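PDB 6AKZ: GlcNAc Inducible Gene 2, GIG2 from Candida albicans, which binds iron(III) in a cupin-type site and is probably an oxygenase of the DUF1479 family, made in response to N-acetylglucosamine. Local coordinates for residues 23-27 / 287-291; 59-63 / 81-85; 96-100 / 342-346; 137-141 / 420-424; 173-177 / 250-254. All coordinates share one frame; numbering follows the deposited sequence.

Contact 1 (23-27 / 287-291)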
# COMPACT_ATOMS: atom_id res chain seq x y z
N LYS A 23 23.76 -7.69 -0.67
CA LYS A 23 24.24 -6.63 -1.52
C LYS A 23 24.95 -7.15 -2.74
O LYS A 23 24.78 -6.66 -3.84
CB LYS A 23 25.15 -5.66 -0.75
CG LYS A 23 24.51 -4.91 0.39
CD LYS A 23 25.50 -3.88 0.93
CE LYS A 23 24.82 -2.84 1.78
NZ LYS A 23 25.83 -1.73 2.08
N GLN A 24 25.77 -8.19 -2.58
CA GLN A 24 26.47 -8.71 -3.75
C GLN A 24 25.59 -9.50 -4.69
O GLN A 24 25.90 -9.52 -5.88
CB GLN A 24 27.76 -9.43 -3.38
CG GLN A 24 28.82 -8.44 -2.92
CD GLN A 24 29.66 -8.95 -1.77
OE1 GLN A 24 29.62 -10.13 -1.42
NE2 GLN A 24 30.42 -8.05 -1.18
N ARG A 25 24.49 -10.05 -4.19
CA ARG A 25 23.42 -10.59 -5.08
C ARG A 25 22.73 -9.54 -5.92
O ARG A 25 22.46 -9.75 -7.11
CB ARG A 25 22.36 -11.35 -4.27
CG ARG A 25 21.53 -12.32 -5.11
CD ARG A 25 20.37 -12.85 -4.28
NE ARG A 25 19.34 -11.83 -4.31
CZ ARG A 25 18.59 -11.42 -3.29
NH1 ARG A 25 18.70 -11.92 -2.08
NH2 ARG A 25 17.68 -10.46 -3.52
N LEU A 26 22.45 -8.40 -5.32
CA LEU A 26 21.65 -7.33 -5.97
C LEU A 26 22.33 -6.54 -7.09
O LEU A 26 21.77 -6.26 -8.11
CB LEU A 26 21.15 -6.40 -4.87
CG LEU A 26 20.16 -7.01 -3.87
CD1 LEU A 26 19.88 -6.09 -2.71
CD2 LEU A 26 18.83 -7.39 -4.55
N ILE A 27 23.60 -6.22 -6.93
CA ILE A 27 24.30 -5.44 -7.89
C ILE A 27 25.47 -6.29 -8.40
O ILE A 27 26.28 -6.70 -7.59
CB ILE A 27 24.77 -4.11 -7.26
CG1 ILE A 27 23.50 -3.35 -6.75
CG2 ILE A 27 25.54 -3.27 -8.27
CD1 ILE A 27 23.67 -1.85 -6.54
N LEU A 287 18.70 2.18 -3.57
CA LEU A 287 20.14 2.36 -3.60
C LEU A 287 20.77 2.89 -2.34
O LEU A 287 22.01 2.81 -2.20
CB LEU A 287 20.54 3.26 -4.77
CG LEU A 287 20.23 2.75 -6.18
CD1 LEU A 287 20.60 3.73 -7.25
CD2 LEU A 287 20.93 1.46 -6.47
N ARG A 288 20.00 3.43 -1.43
CA ARG A 288 20.56 3.99 -0.20
C ARG A 288 21.51 3.06 0.65
O ARG A 288 22.52 3.58 1.16
CB ARG A 288 19.51 4.63 0.67
CG ARG A 288 20.06 5.49 1.80
CD ARG A 288 20.85 6.68 1.37
NE ARG A 288 21.15 7.54 2.55
CZ ARG A 288 22.00 8.55 2.56
NH1 ARG A 288 22.70 8.84 1.49
NH2 ARG A 288 22.11 9.29 3.68
N PRO A 289 21.22 1.75 0.76
CA PRO A 289 22.17 0.86 1.46
C PRO A 289 23.52 0.80 0.83
O PRO A 289 24.47 0.51 1.55
CB PRO A 289 21.46 -0.51 1.47
CG PRO A 289 19.99 -0.16 1.30
CD PRO A 289 20.00 1.01 0.35
N PHE A 290 23.63 1.11 -0.46
CA PHE A 290 24.87 1.14 -1.17
C PHE A 290 25.55 2.52 -1.16
O PHE A 290 26.77 2.63 -1.51
CB PHE A 290 24.67 0.74 -2.62
CG PHE A 290 24.03 -0.62 -2.79
CD1 PHE A 290 22.63 -0.78 -2.79
CD2 PHE A 290 24.79 -1.74 -2.88
CE1 PHE A 290 22.06 -2.02 -2.89
CE2 PHE A 290 24.21 -2.99 -2.99
CZ PHE A 290 22.84 -3.13 -3.02
N PHE A 291 24.77 3.58 -0.87
CA PHE A 291 25.30 4.95 -0.90
C PHE A 291 24.86 5.71 0.31
O PHE A 291 24.28 6.80 0.19
CB PHE A 291 24.83 5.64 -2.18
CG PHE A 291 25.31 4.98 -3.44
CD1 PHE A 291 26.62 5.16 -3.89
CD2 PHE A 291 24.48 4.19 -4.18
CE1 PHE A 291 27.06 4.58 -5.07
CE2 PHE A 291 24.90 3.62 -5.37
CZ PHE A 291 26.21 3.79 -5.82

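Contact 2 (59-63 / 81-85)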
# COMPACT_ATOMS: atom_id res chain seq x y z
N SER A 59 -1.07 21.34 -3.52
CA SER A 59 -1.72 21.24 -4.81
C SER A 59 -0.93 20.36 -5.80
O SER A 59 -1.44 20.06 -6.92
CB SER A 59 -1.96 22.60 -5.36
OG SER A 59 -0.73 23.20 -5.68
N TYR A 60 0.34 20.04 -5.48
CA TYR A 60 1.14 19.10 -6.26
C TYR A 60 0.48 17.71 -6.32
O TYR A 60 0.67 16.98 -7.30
CB TYR A 60 2.56 19.07 -5.75
CG TYR A 60 3.56 18.37 -6.63
CD1 TYR A 60 3.72 17.00 -6.59
CD2 TYR A 60 4.29 19.08 -7.54
CE1 TYR A 60 4.64 16.36 -7.39
CE2 TYR A 60 5.23 18.49 -8.34
CZ TYR A 60 5.38 17.16 -8.32
OH TYR A 60 6.31 16.62 -9.13
N VAL A 61 -0.32 17.31 -5.33
CA VAL A 61 -0.89 16.01 -5.34
C VAL A 61 -1.98 15.95 -6.38
O VAL A 61 -2.88 16.78 -6.38
CB VAL A 61 -1.55 15.67 -3.95
CG1 VAL A 61 -2.35 14.40 -3.98
CG2 VAL A 61 -0.43 15.65 -2.92
N PRO A 62 -1.92 14.97 -7.27
CA PRO A 62 -3.00 14.82 -8.24
C PRO A 62 -4.41 14.72 -7.60
O PRO A 62 -4.63 14.03 -6.59
CB PRO A 62 -2.64 13.53 -8.95
CG PRO A 62 -1.17 13.39 -8.77
CD PRO A 62 -0.90 13.92 -7.40
N LYS A 63 -5.34 15.43 -8.17
CA LYS A 63 -6.67 15.46 -7.69
C LYS A 63 -7.63 15.53 -8.87
O LYS A 63 -7.36 16.16 -9.84
CB LYS A 63 -6.82 16.72 -6.82
CG LYS A 63 -8.09 16.83 -6.06
CD LYS A 63 -8.09 17.93 -5.01
CE LYS A 63 -8.54 19.27 -5.50
NZ LYS A 63 -8.30 20.26 -4.43
N LEU A 81 -0.19 11.99 -14.41
CA LEU A 81 0.24 12.59 -13.12
C LEU A 81 0.29 11.51 -11.97
O LEU A 81 1.19 11.52 -11.09
CB LEU A 81 -0.67 13.78 -12.76
CG LEU A 81 -0.41 15.01 -13.60
CD1 LEU A 81 -1.61 15.94 -13.61
CD2 LEU A 81 0.89 15.61 -13.09
N PHE A 82 -0.69 10.65 -11.95
CA PHE A 82 -0.79 9.59 -10.92
C PHE A 82 0.41 8.64 -11.05
O PHE A 82 1.05 8.37 -10.06
CB PHE A 82 -2.05 8.82 -11.01
CG PHE A 82 -2.05 7.59 -10.11
CD1 PHE A 82 -2.02 7.73 -8.74
CD2 PHE A 82 -2.01 6.34 -10.68
CE1 PHE A 82 -2.04 6.61 -7.92
CE2 PHE A 82 -1.97 5.21 -9.89
CZ PHE A 82 -1.91 5.36 -8.50
N LYS A 83 0.77 8.19 -12.27
CA LYS A 83 1.91 7.33 -12.38
C LYS A 83 3.23 7.99 -11.95
O LYS A 83 4.13 7.30 -11.53
CB LYS A 83 2.04 6.72 -13.76
CG LYS A 83 0.85 5.83 -14.10
CD LYS A 83 1.18 4.92 -15.27
CE LYS A 83 0.18 3.80 -15.35
NZ LYS A 83 0.59 2.63 -16.22
N GLN A 84 3.39 9.30 -12.18
CA GLN A 84 4.57 10.04 -11.73
C GLN A 84 4.59 10.26 -10.23
O GLN A 84 5.62 10.09 -9.53
CB GLN A 84 4.66 11.42 -12.47
CG GLN A 84 5.78 12.32 -11.95
CD GLN A 84 5.68 13.87 -12.18
OE1 GLN A 84 4.61 14.51 -12.29
NE2 GLN A 84 6.83 14.45 -12.25
N ARG A 85 3.46 10.64 -9.70
CA ARG A 85 3.42 11.17 -8.35
C ARG A 85 2.99 10.15 -7.30
O ARG A 85 3.27 10.36 -6.09
CB ARG A 85 2.53 12.42 -8.32
CG ARG A 85 3.16 13.53 -9.15
CD ARG A 85 2.37 14.80 -9.34
NE ARG A 85 3.07 15.62 -10.35
CZ ARG A 85 2.90 16.92 -10.45
NH1 ARG A 85 2.03 17.55 -9.65
NH2 ARG A 85 3.55 17.60 -11.39

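Contact 3 (96-100 / 342-346)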
# COMPACT_ATOMS: atom_id res chain seq x y z
N VAL A 96 -22.23 13.69 0.86
CA VAL A 96 -21.98 14.05 2.24
C VAL A 96 -23.03 13.48 3.15
O VAL A 96 -22.73 13.03 4.26
CB VAL A 96 -21.92 15.58 2.41
CG1 VAL A 96 -21.94 15.98 3.88
CG2 VAL A 96 -20.70 16.14 1.68
N ASP A 97 -24.29 13.47 2.74
CA ASP A 97 -25.27 12.93 3.66
C ASP A 97 -25.06 11.46 3.99
O ASP A 97 -25.28 11.00 5.13
CB ASP A 97 -26.70 13.15 3.12
CG ASP A 97 -27.16 14.62 3.25
OD1 ASP A 97 -26.58 15.43 4.04
OD2 ASP A 97 -28.10 14.98 2.51
N ARG A 98 -24.68 10.70 2.99
CA ARG A 98 -24.35 9.31 3.20
C ARG A 98 -23.13 9.06 4.09
O ARG A 98 -23.08 8.17 4.95
CB ARG A 98 -24.12 8.68 1.82
CG ARG A 98 -23.78 7.22 1.85
CD ARG A 98 -24.67 6.35 2.68
NE ARG A 98 -26.04 6.39 2.20
CZ ARG A 98 -27.06 5.73 2.77
NH1 ARG A 98 -26.87 4.99 3.86
NH2 ARG A 98 -28.30 5.80 2.25
N ILE A 99 -22.13 9.87 3.89
CA ILE A 99 -20.96 9.87 4.75
C ILE A 99 -21.29 10.13 6.20
O ILE A 99 -20.79 9.44 7.10
CB ILE A 99 -19.91 10.90 4.28
CG1 ILE A 99 -19.31 10.49 2.98
CG2 ILE A 99 -18.82 11.11 5.33
CD1 ILE A 99 -18.41 9.29 2.99
N ASP A 100 -22.17 11.10 6.44
CA ASP A 100 -22.58 11.44 7.80
C ASP A 100 -23.30 10.28 8.49
O ASP A 100 -23.06 10.00 9.66
CB ASP A 100 -23.48 12.68 7.79
CG ASP A 100 -22.79 13.90 7.22
OD1 ASP A 100 -21.61 13.78 6.83
OD2 ASP A 100 -23.42 14.97 7.15
N LYS A 342 -12.23 16.71 1.82
CA LYS A 342 -13.67 16.83 1.99
C LYS A 342 -14.32 15.42 2.21
O LYS A 342 -13.93 14.42 1.64
CB LYS A 342 -14.27 17.56 0.78
CG LYS A 342 -13.66 18.95 0.53
CD LYS A 342 -14.04 19.90 1.64
CE LYS A 342 -13.71 21.39 1.29
NZ LYS A 342 -12.44 21.84 1.95
N LYS A 343 -15.35 15.38 3.02
CA LYS A 343 -16.22 14.14 3.19
C LYS A 343 -16.56 13.51 1.85
O LYS A 343 -16.90 14.21 0.91
CB LYS A 343 -17.55 14.52 3.86
CG LYS A 343 -17.39 14.92 5.27
CD LYS A 343 -18.72 15.39 5.84
CE LYS A 343 -18.51 15.74 7.31
NZ LYS A 343 -19.79 16.19 7.95
N GLY A 344 -16.34 12.22 1.73
CA GLY A 344 -16.67 11.53 0.50
C GLY A 344 -15.66 11.57 -0.61
O GLY A 344 -15.96 11.01 -1.70
N SER A 345 -14.47 12.13 -0.34
CA SER A 345 -13.31 11.94 -1.19
C SER A 345 -12.62 10.65 -0.81
O SER A 345 -12.75 10.15 0.29
CB SER A 345 -12.28 13.06 -1.03
OG SER A 345 -12.88 14.26 -1.47
N PHE A 346 -11.91 10.10 -1.78
CA PHE A 346 -11.11 8.90 -1.61
C PHE A 346 -9.68 9.26 -1.93
O PHE A 346 -9.44 9.89 -2.97
CB PHE A 346 -11.61 7.74 -2.43
CG PHE A 346 -11.24 6.42 -1.88
CD1 PHE A 346 -9.97 5.89 -2.10
CD2 PHE A 346 -12.09 5.71 -1.06
CE1 PHE A 346 -9.61 4.73 -1.55
CE2 PHE A 346 -11.71 4.51 -0.51
CZ PHE A 346 -10.49 4.03 -0.72
O HOH W 1 -22.65 17.65 7.34

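Contact 4 (137-141 / 420-424)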
# COMPACT_ATOMS: atom_id res chain seq x y z
N THR A 137 -19.07 -2.42 5.20
CA THR A 137 -19.51 -3.29 4.13
C THR A 137 -20.22 -2.49 3.08
O THR A 137 -19.92 -2.62 1.87
CB THR A 137 -20.37 -4.46 4.68
OG1 THR A 137 -19.55 -5.25 5.51
CG2 THR A 137 -20.89 -5.35 3.59
N GLU A 138 -21.06 -1.53 3.50
CA GLU A 138 -21.69 -0.69 2.52
C GLU A 138 -20.74 0.23 1.75
O GLU A 138 -20.96 0.52 0.59
CB GLU A 138 -22.81 0.18 3.13
CG GLU A 138 -24.01 -0.66 3.63
CD GLU A 138 -25.14 0.23 4.15
OE1 GLU A 138 -24.90 1.45 4.39
OE2 GLU A 138 -26.27 -0.31 4.29
N ALA A 139 -19.76 0.76 2.45
CA ALA A 139 -18.77 1.67 1.83
C ALA A 139 -17.91 0.93 0.79
O ALA A 139 -17.69 1.39 -0.36
CB ALA A 139 -17.87 2.31 2.93
N ARG A 140 -17.43 -0.20 1.19
CA ARG A 140 -16.57 -1.00 0.36
C ARG A 140 -17.26 -1.37 -0.95
O ARG A 140 -16.65 -1.42 -1.97
CB ARG A 140 -16.13 -2.25 1.11
CG ARG A 140 -15.14 -1.98 2.23
CD ARG A 140 -14.67 -3.23 2.95
NE ARG A 140 -13.88 -3.01 4.15
CZ ARG A 140 -14.13 -3.51 5.36
NH1 ARG A 140 -15.14 -4.28 5.57
NH2 ARG A 140 -13.35 -3.24 6.36
N PHE A 141 -18.53 -1.62 -0.89
CA PHE A 141 -19.24 -2.04 -2.05
C PHE A 141 -20.16 -1.03 -2.69
O PHE A 141 -20.90 -1.37 -3.60
CB PHE A 141 -19.89 -3.36 -1.79
CG PHE A 141 -18.92 -4.41 -1.39
CD1 PHE A 141 -17.88 -4.76 -2.22
CD2 PHE A 141 -19.08 -5.05 -0.21
CE1 PHE A 141 -17.00 -5.75 -1.87
CE2 PHE A 141 -18.19 -6.04 0.18
CZ PHE A 141 -17.16 -6.39 -0.67
N ASP A 420 -26.51 -9.84 5.13
CA ASP A 420 -27.47 -9.02 4.41
C ASP A 420 -26.90 -7.63 4.01
O ASP A 420 -27.45 -7.06 3.09
CB ASP A 420 -28.76 -8.75 5.20
CG ASP A 420 -29.73 -9.97 5.23
OD1 ASP A 420 -29.51 -11.01 4.55
OD2 ASP A 420 -30.74 -9.85 5.97
N ASP A 421 -25.84 -7.15 4.67
CA ASP A 421 -25.18 -5.88 4.29
C ASP A 421 -24.55 -5.96 2.89
O ASP A 421 -24.21 -4.95 2.27
CB ASP A 421 -24.08 -5.53 5.29
CG ASP A 421 -24.62 -5.33 6.71
OD1 ASP A 421 -25.84 -5.08 6.81
OD2 ASP A 421 -23.82 -5.34 7.69
N LEU A 422 -24.37 -7.18 2.39
CA LEU A 422 -23.87 -7.37 1.06
C LEU A 422 -24.96 -7.28 0.05
O LEU A 422 -24.68 -7.28 -1.08
CB LEU A 422 -23.11 -8.71 0.97
CG LEU A 422 -21.92 -8.89 1.90
CD1 LEU A 422 -21.52 -10.33 2.14
CD2 LEU A 422 -20.76 -8.11 1.30
N LYS A 423 -26.24 -7.16 0.47
CA LYS A 423 -27.31 -6.83 -0.37
C LYS A 423 -27.55 -7.89 -1.48
O LYS A 423 -27.94 -7.54 -2.61
CB LYS A 423 -27.18 -5.44 -0.98
CG LYS A 423 -26.62 -4.32 -0.08
CD LYS A 423 -27.57 -3.78 0.95
CE LYS A 423 -26.85 -2.70 1.78
NZ LYS A 423 -27.45 -2.57 3.12
N ASN A 424 -27.23 -9.12 -1.12
CA ASN A 424 -27.20 -10.26 -2.05
C ASN A 424 -26.56 -9.90 -3.43
O ASN A 424 -26.94 -10.39 -4.46
CB ASN A 424 -28.63 -10.90 -2.14
CG ASN A 424 -28.57 -12.35 -2.57
OD1 ASN A 424 -27.63 -13.11 -2.23
ND2 ASN A 424 -29.52 -12.74 -3.39
O HOH W 2 -21.35 -6.32 7.41
O HOH W 3 -22.75 -3.70 0.55

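Contact 5 (173-177 / 250-254)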
# COMPACT_ATOMS: atom_id res chain seq x y z
N VAL A 173 -11.41 -7.91 -0.64
CA VAL A 173 -11.39 -7.19 0.60
C VAL A 173 -10.32 -7.72 1.55
O VAL A 173 -10.36 -8.91 2.03
CB VAL A 173 -12.76 -7.19 1.29
CG1 VAL A 173 -12.70 -6.56 2.72
CG2 VAL A 173 -13.82 -6.49 0.42
N TYR A 174 -9.42 -6.80 1.88
CA TYR A 174 -8.56 -6.95 3.05
C TYR A 174 -9.23 -6.13 4.16
O TYR A 174 -9.37 -4.94 4.03
CB TYR A 174 -7.16 -6.46 2.74
CG TYR A 174 -6.29 -6.36 3.94
CD1 TYR A 174 -5.79 -7.51 4.57
CD2 TYR A 174 -5.96 -5.13 4.47
CE1 TYR A 174 -4.94 -7.42 5.68
CE2 TYR A 174 -5.12 -5.03 5.60
CZ TYR A 174 -4.62 -6.16 6.19
OH TYR A 174 -3.80 -6.04 7.30
N GLY A 175 -9.64 -6.81 5.24
CA GLY A 175 -10.31 -6.10 6.35
C GLY A 175 -9.38 -5.13 7.02
O GLY A 175 -8.26 -5.49 7.40
N ASP A 176 -9.81 -3.89 7.16
CA ASP A 176 -9.04 -2.90 7.85
C ASP A 176 -9.94 -2.05 8.70
O ASP A 176 -11.19 -2.14 8.63
CB ASP A 176 -8.23 -2.05 6.85
CG ASP A 176 -6.86 -1.61 7.39
OD1 ASP A 176 -6.64 -1.58 8.58
OD2 ASP A 176 -5.98 -1.22 6.59
N ARG A 177 -9.30 -1.19 9.48
CA ARG A 177 -10.01 -0.53 10.54
C ARG A 177 -10.30 0.89 10.20
O ARG A 177 -10.28 1.27 9.05
CB ARG A 177 -9.25 -0.70 11.80
CG ARG A 177 -7.90 -0.20 11.76
CD ARG A 177 -7.20 -0.73 12.98
NE ARG A 177 -5.82 -0.25 12.97
CZ ARG A 177 -5.04 -0.21 14.07
NH1 ARG A 177 -5.49 -0.65 15.26
NH2 ARG A 177 -3.83 0.27 13.98
N CYS A 250 1.42 -6.49 7.55
CA CYS A 250 0.12 -6.64 6.85
C CYS A 250 0.20 -7.85 5.93
O CYS A 250 1.08 -7.94 5.10
CB CYS A 250 -0.27 -5.38 6.11
SG CYS A 250 -1.49 -5.66 4.77
N SER A 251 -0.73 -8.78 6.08
CA SER A 251 -0.65 -10.08 5.43
C SER A 251 -1.10 -10.08 3.98
O SER A 251 -0.92 -11.08 3.33
CB SER A 251 -1.56 -11.10 6.17
OG SER A 251 -0.93 -11.46 7.36
N SER A 252 -1.68 -9.02 3.47
CA SER A 252 -2.12 -8.99 2.07
C SER A 252 -1.10 -8.20 1.19
O SER A 252 -0.31 -7.40 1.69
CB SER A 252 -3.49 -8.31 2.00
OG SER A 252 -3.37 -6.90 2.32
N PHE A 253 -1.12 -8.51 -0.10
CA PHE A 253 -0.41 -7.80 -1.16
C PHE A 253 -1.32 -6.72 -1.64
O PHE A 253 -2.35 -7.02 -2.29
CB PHE A 253 -0.04 -8.77 -2.28
CG PHE A 253 0.41 -8.13 -3.53
CD1 PHE A 253 1.37 -7.09 -3.52
CD2 PHE A 253 -0.08 -8.53 -4.73
CE1 PHE A 253 1.78 -6.50 -4.71
CE2 PHE A 253 0.30 -7.92 -5.92
CZ PHE A 253 1.23 -6.89 -5.91
N ARG A 254 -1.04 -5.45 -1.27
CA ARG A 254 -1.92 -4.35 -1.70
C ARG A 254 -1.05 -3.54 -2.70
O ARG A 254 0.11 -3.24 -2.39
CB ARG A 254 -2.29 -3.44 -0.51
CG ARG A 254 -3.06 -4.16 0.62
CD ARG A 254 -3.30 -3.26 1.80
NE ARG A 254 -2.04 -2.92 2.47
CZ ARG A 254 -1.92 -2.06 3.48
NH1 ARG A 254 -3.00 -1.52 4.00
NH2 ARG A 254 -0.72 -1.83 4.03
O HOH W 4 -6.03 -1.38 3.84
O HOH W 5 -3.79 0.01 6.86

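Contact 1 (23-27 / 287-291)
I27 sets the end of its side chain squarely on the ring of F290: CD1 stands 3.6 Å from the ring centroid, 6° off the normal, a CH-pi contact over the face. This is the tight part of the contact, and every ring atom of F290 lies 3.8 to 4.0 Å from I27 CD1. The I27 chain is directed there by CG1 lying anti to the carbonyl carbon (chi1 -59°), and the two side chains come from opposite directions. K23 instead slides past the ring antiparallel to F290, its CB 3.6 Å from F290 CE2. L26 approaches the ring more loosely and obliquely, with its CB 4.1 Å from F290 CZ. At its far end the extended K23 chain puts NZ 2.7 Å from P289 O, in a hydrogen bond that arrives 44° out of the carbonyl plane. The ammonium is also held by the carboxylate of D306 and by T309 O, so the charge is answered in a buried place; its cation-pi approach to F290 is long and at most weak. Looser still is I27 CD1 against L287 CD2, at 4.3 Å. The outer flank of the helix takes no part: Q24 points away and is exposed. The contact joins the C-terminal end of helix 18-26 to the turn following helix 278-287, with F214 of helix 211-214 touching L26, I27 and F290, and V35 of helix 32-56 touching I27 and L287.

Contact 2 (59-63 / 81-85)
The guanidinium of R85 lies flat on the ring of Y60, a cation-pi stack with planes 4° apart and centres 3.5 Å apart. It joins the C-terminal end of helix 76-85 to the loop leading into strand 63-65, an edge strand of the main sheet of this cupin-clan protein. In the first shell, R85 CZ sits over the ring face, while NH1 donates to Y60 O at 2.8 Å with an N-H...acceptor angle of 148°. That bond lies in the carbonyl plane, on a lone pair, and close to the guanidinium plane; one tyrosine therefore offers both a face and a backbone acceptor to the same arginine. L81 CD2 rests over the guanidinium face away from Y60, offset toward the rim, so the group is sandwiched. Beside the stack, P62 packs its CG 3.9 Å from R85 CB and 4.0 Å from L81 CB.

The R85 chain runs extended from CG to NE, which carries the group out to the tyrosine. Farther out, Y60 is backed by E49, E52 and I53 of helix 32-56, and P62 is paired through its backbone with M89 of strand 87-91. The rotation of the guanidinium is fixed by two bonds in its plane, NH1 to Y60 O and a second from the other side of the group: R85 NE donates almost straight to Q84 OE1 at 2.7 Å, from 51° above the amide's carbonyl plane.

Contact 3 (96-100 / 342-346)
I99 and V96 of helix 96-112 pack on the aliphatic chain of K343. I99 lays its CG2 3.9 Å from K343 CB, and its other branch reaches the backbone beyond, CG1 standing 3.7 Å from G344 N. The two branches diverge because CG2 is anti to the backbone N while CG1 is anti to the carbonyl carbon (chi1 -68°). V96 adds its CG1 at 3.8 Å from K343 CD, crossing the lysine at about a right angle. The aliphatic part of K343 is thus lined by two branched side chains about one helical turn apart.

The charged contact lies at the tip of that same lysine. Extended beyond CG, K343 places NZ 3.2 Å from D100 OD1 in a salt bridge that meets the oxygen from above, 44° out of the carboxylate plane. This length and tilt suggest a modest grip. A water adds a second link: it donates to D100 OD2 at 2.8 Å and accepts a weak bond from K343 NZ.

Backbone geometry accounts for the remainder. K342 to S345 form a type II beta turn, closed by S345 N donating to K342 O at 3.1 Å. G344 holds the third position with phi 84°, a left-handed conformation that suits glycine. K343 N is tied to N264 OD1, and G344 pairs through its backbone with I94 and A261. The arrangement is a type II turn with its characteristic glycine, packed against the first turn of helix 96-112 and leading into strand 346-350 of the main sheet.

Contact 4 (137-141 / 420-424)
The last turn of helix 134-140 faces a short 3-10 segment, T137 and D421 being the closest pair with CA atoms 6.2 Å apart. T137 makes the central apolar contact through its methyl, which chi1 -65° sets anti to the backbone N: CG2 lies 3.6 Å from D421 CB and equally 3.6 Å from L422 CD2. The same leucine methyl continues to the phenylalanine, L422 CD2 being 3.5 Å from F141 CE2 in an oblique approach. Two waters bridge the polar atoms. One accepts from T137 OG1 and donates to D421 OD2 at 2.7 Å; the other donates to D421 O at 2.6 Å and, weakly, to T137 O. On the outer, solvent-facing side, K423 bends at chi2 (-75°) and brings NZ 2.8 Å from E138 OE2, a salt bridge on the anti side of the carboxylate, 18° out of its plane. K134 NZ shares that oxygen, and W102 NE1 bonds to OE1, so both carboxylate oxygens are engaged. The contact thus fastens helix 134-140 to the loop before helix 426-431, whose S428 and S431 touch F141, while helix 96-112 meets the E138 side through R98 and W102.

Contact 5 (173-177 / 250-254)
The Y174 ring carries S252 OG over one face, 3.3 Å above the plane and displaced toward the rim, close to CD1 and CG. C250 SG approaches the same ring obliquely, 4.0 Å from its centroid and 33° off the normal, a Cys sulfur-aromatic contact; its nearest approach is to the hydroxyl end, 3.4 Å from Y174 OH. The same sulfur also lies over one face of the R254 guanidinium, offset toward its rim. Water 4 stands in plane at the edge of both flat groups. Y174 reaches across with CG anti to the backbone N (chi1 170°), and its hydroxyl is held by D400, which also takes S251 OG. S252 OG, by contrast, is buried by the contact and has no hydrogen-bonding partner in the model.

D176 and R254 are linked mainly through water. Their direct salt bridge, D176 OD2 to R254 NH1, is long at 4.0 Å, with carboxylate and guanidinium planes 50° apart. Water 4 fills the gap, donating to D176 OD2 at 2.8 Å and accepting from R254 NH1 at 3.0 Å. A second water donates to the same carboxylate oxygen and takes a weak bond from NH1. The other oxygen, D176 OD1, accepts a hydrogen bond from R177 N.

R254 bends at chi3, and its side chain comes about 4 Å from that of D194 and about 7 Å from the iron(III) ion, at nearest atoms. The arrangement therefore borders the metal site of this cupin-clan protein, where H192, D194 and H355 form the two-histidine, one-carboxylate triad familiar from iron oxygenases.

Contact 1 is the most buried of the five, and contact 5 lies nearest the chain centre, about 9 Å away between centres, beside the iron; contacts 2 to 5 are partly buried. Contacts 1 and 4 stand on opposite sides of the chain's centre, about 46 Å apart between centres. Contacts 2, 3 and 5 all involve loops that lead into strands of the main sheet. Contacts 3 and 4 meet where R98 packs on E138, and contacts 4 and 5 where F141 and R140 pack on V173. Chemistry follows place: aliphatic-aromatic packing with a buried lysine in 1, a cation-pi stack in 2, lysine-carboxylate bridges in 3 and 4, and water-mediated charge pairing in 5.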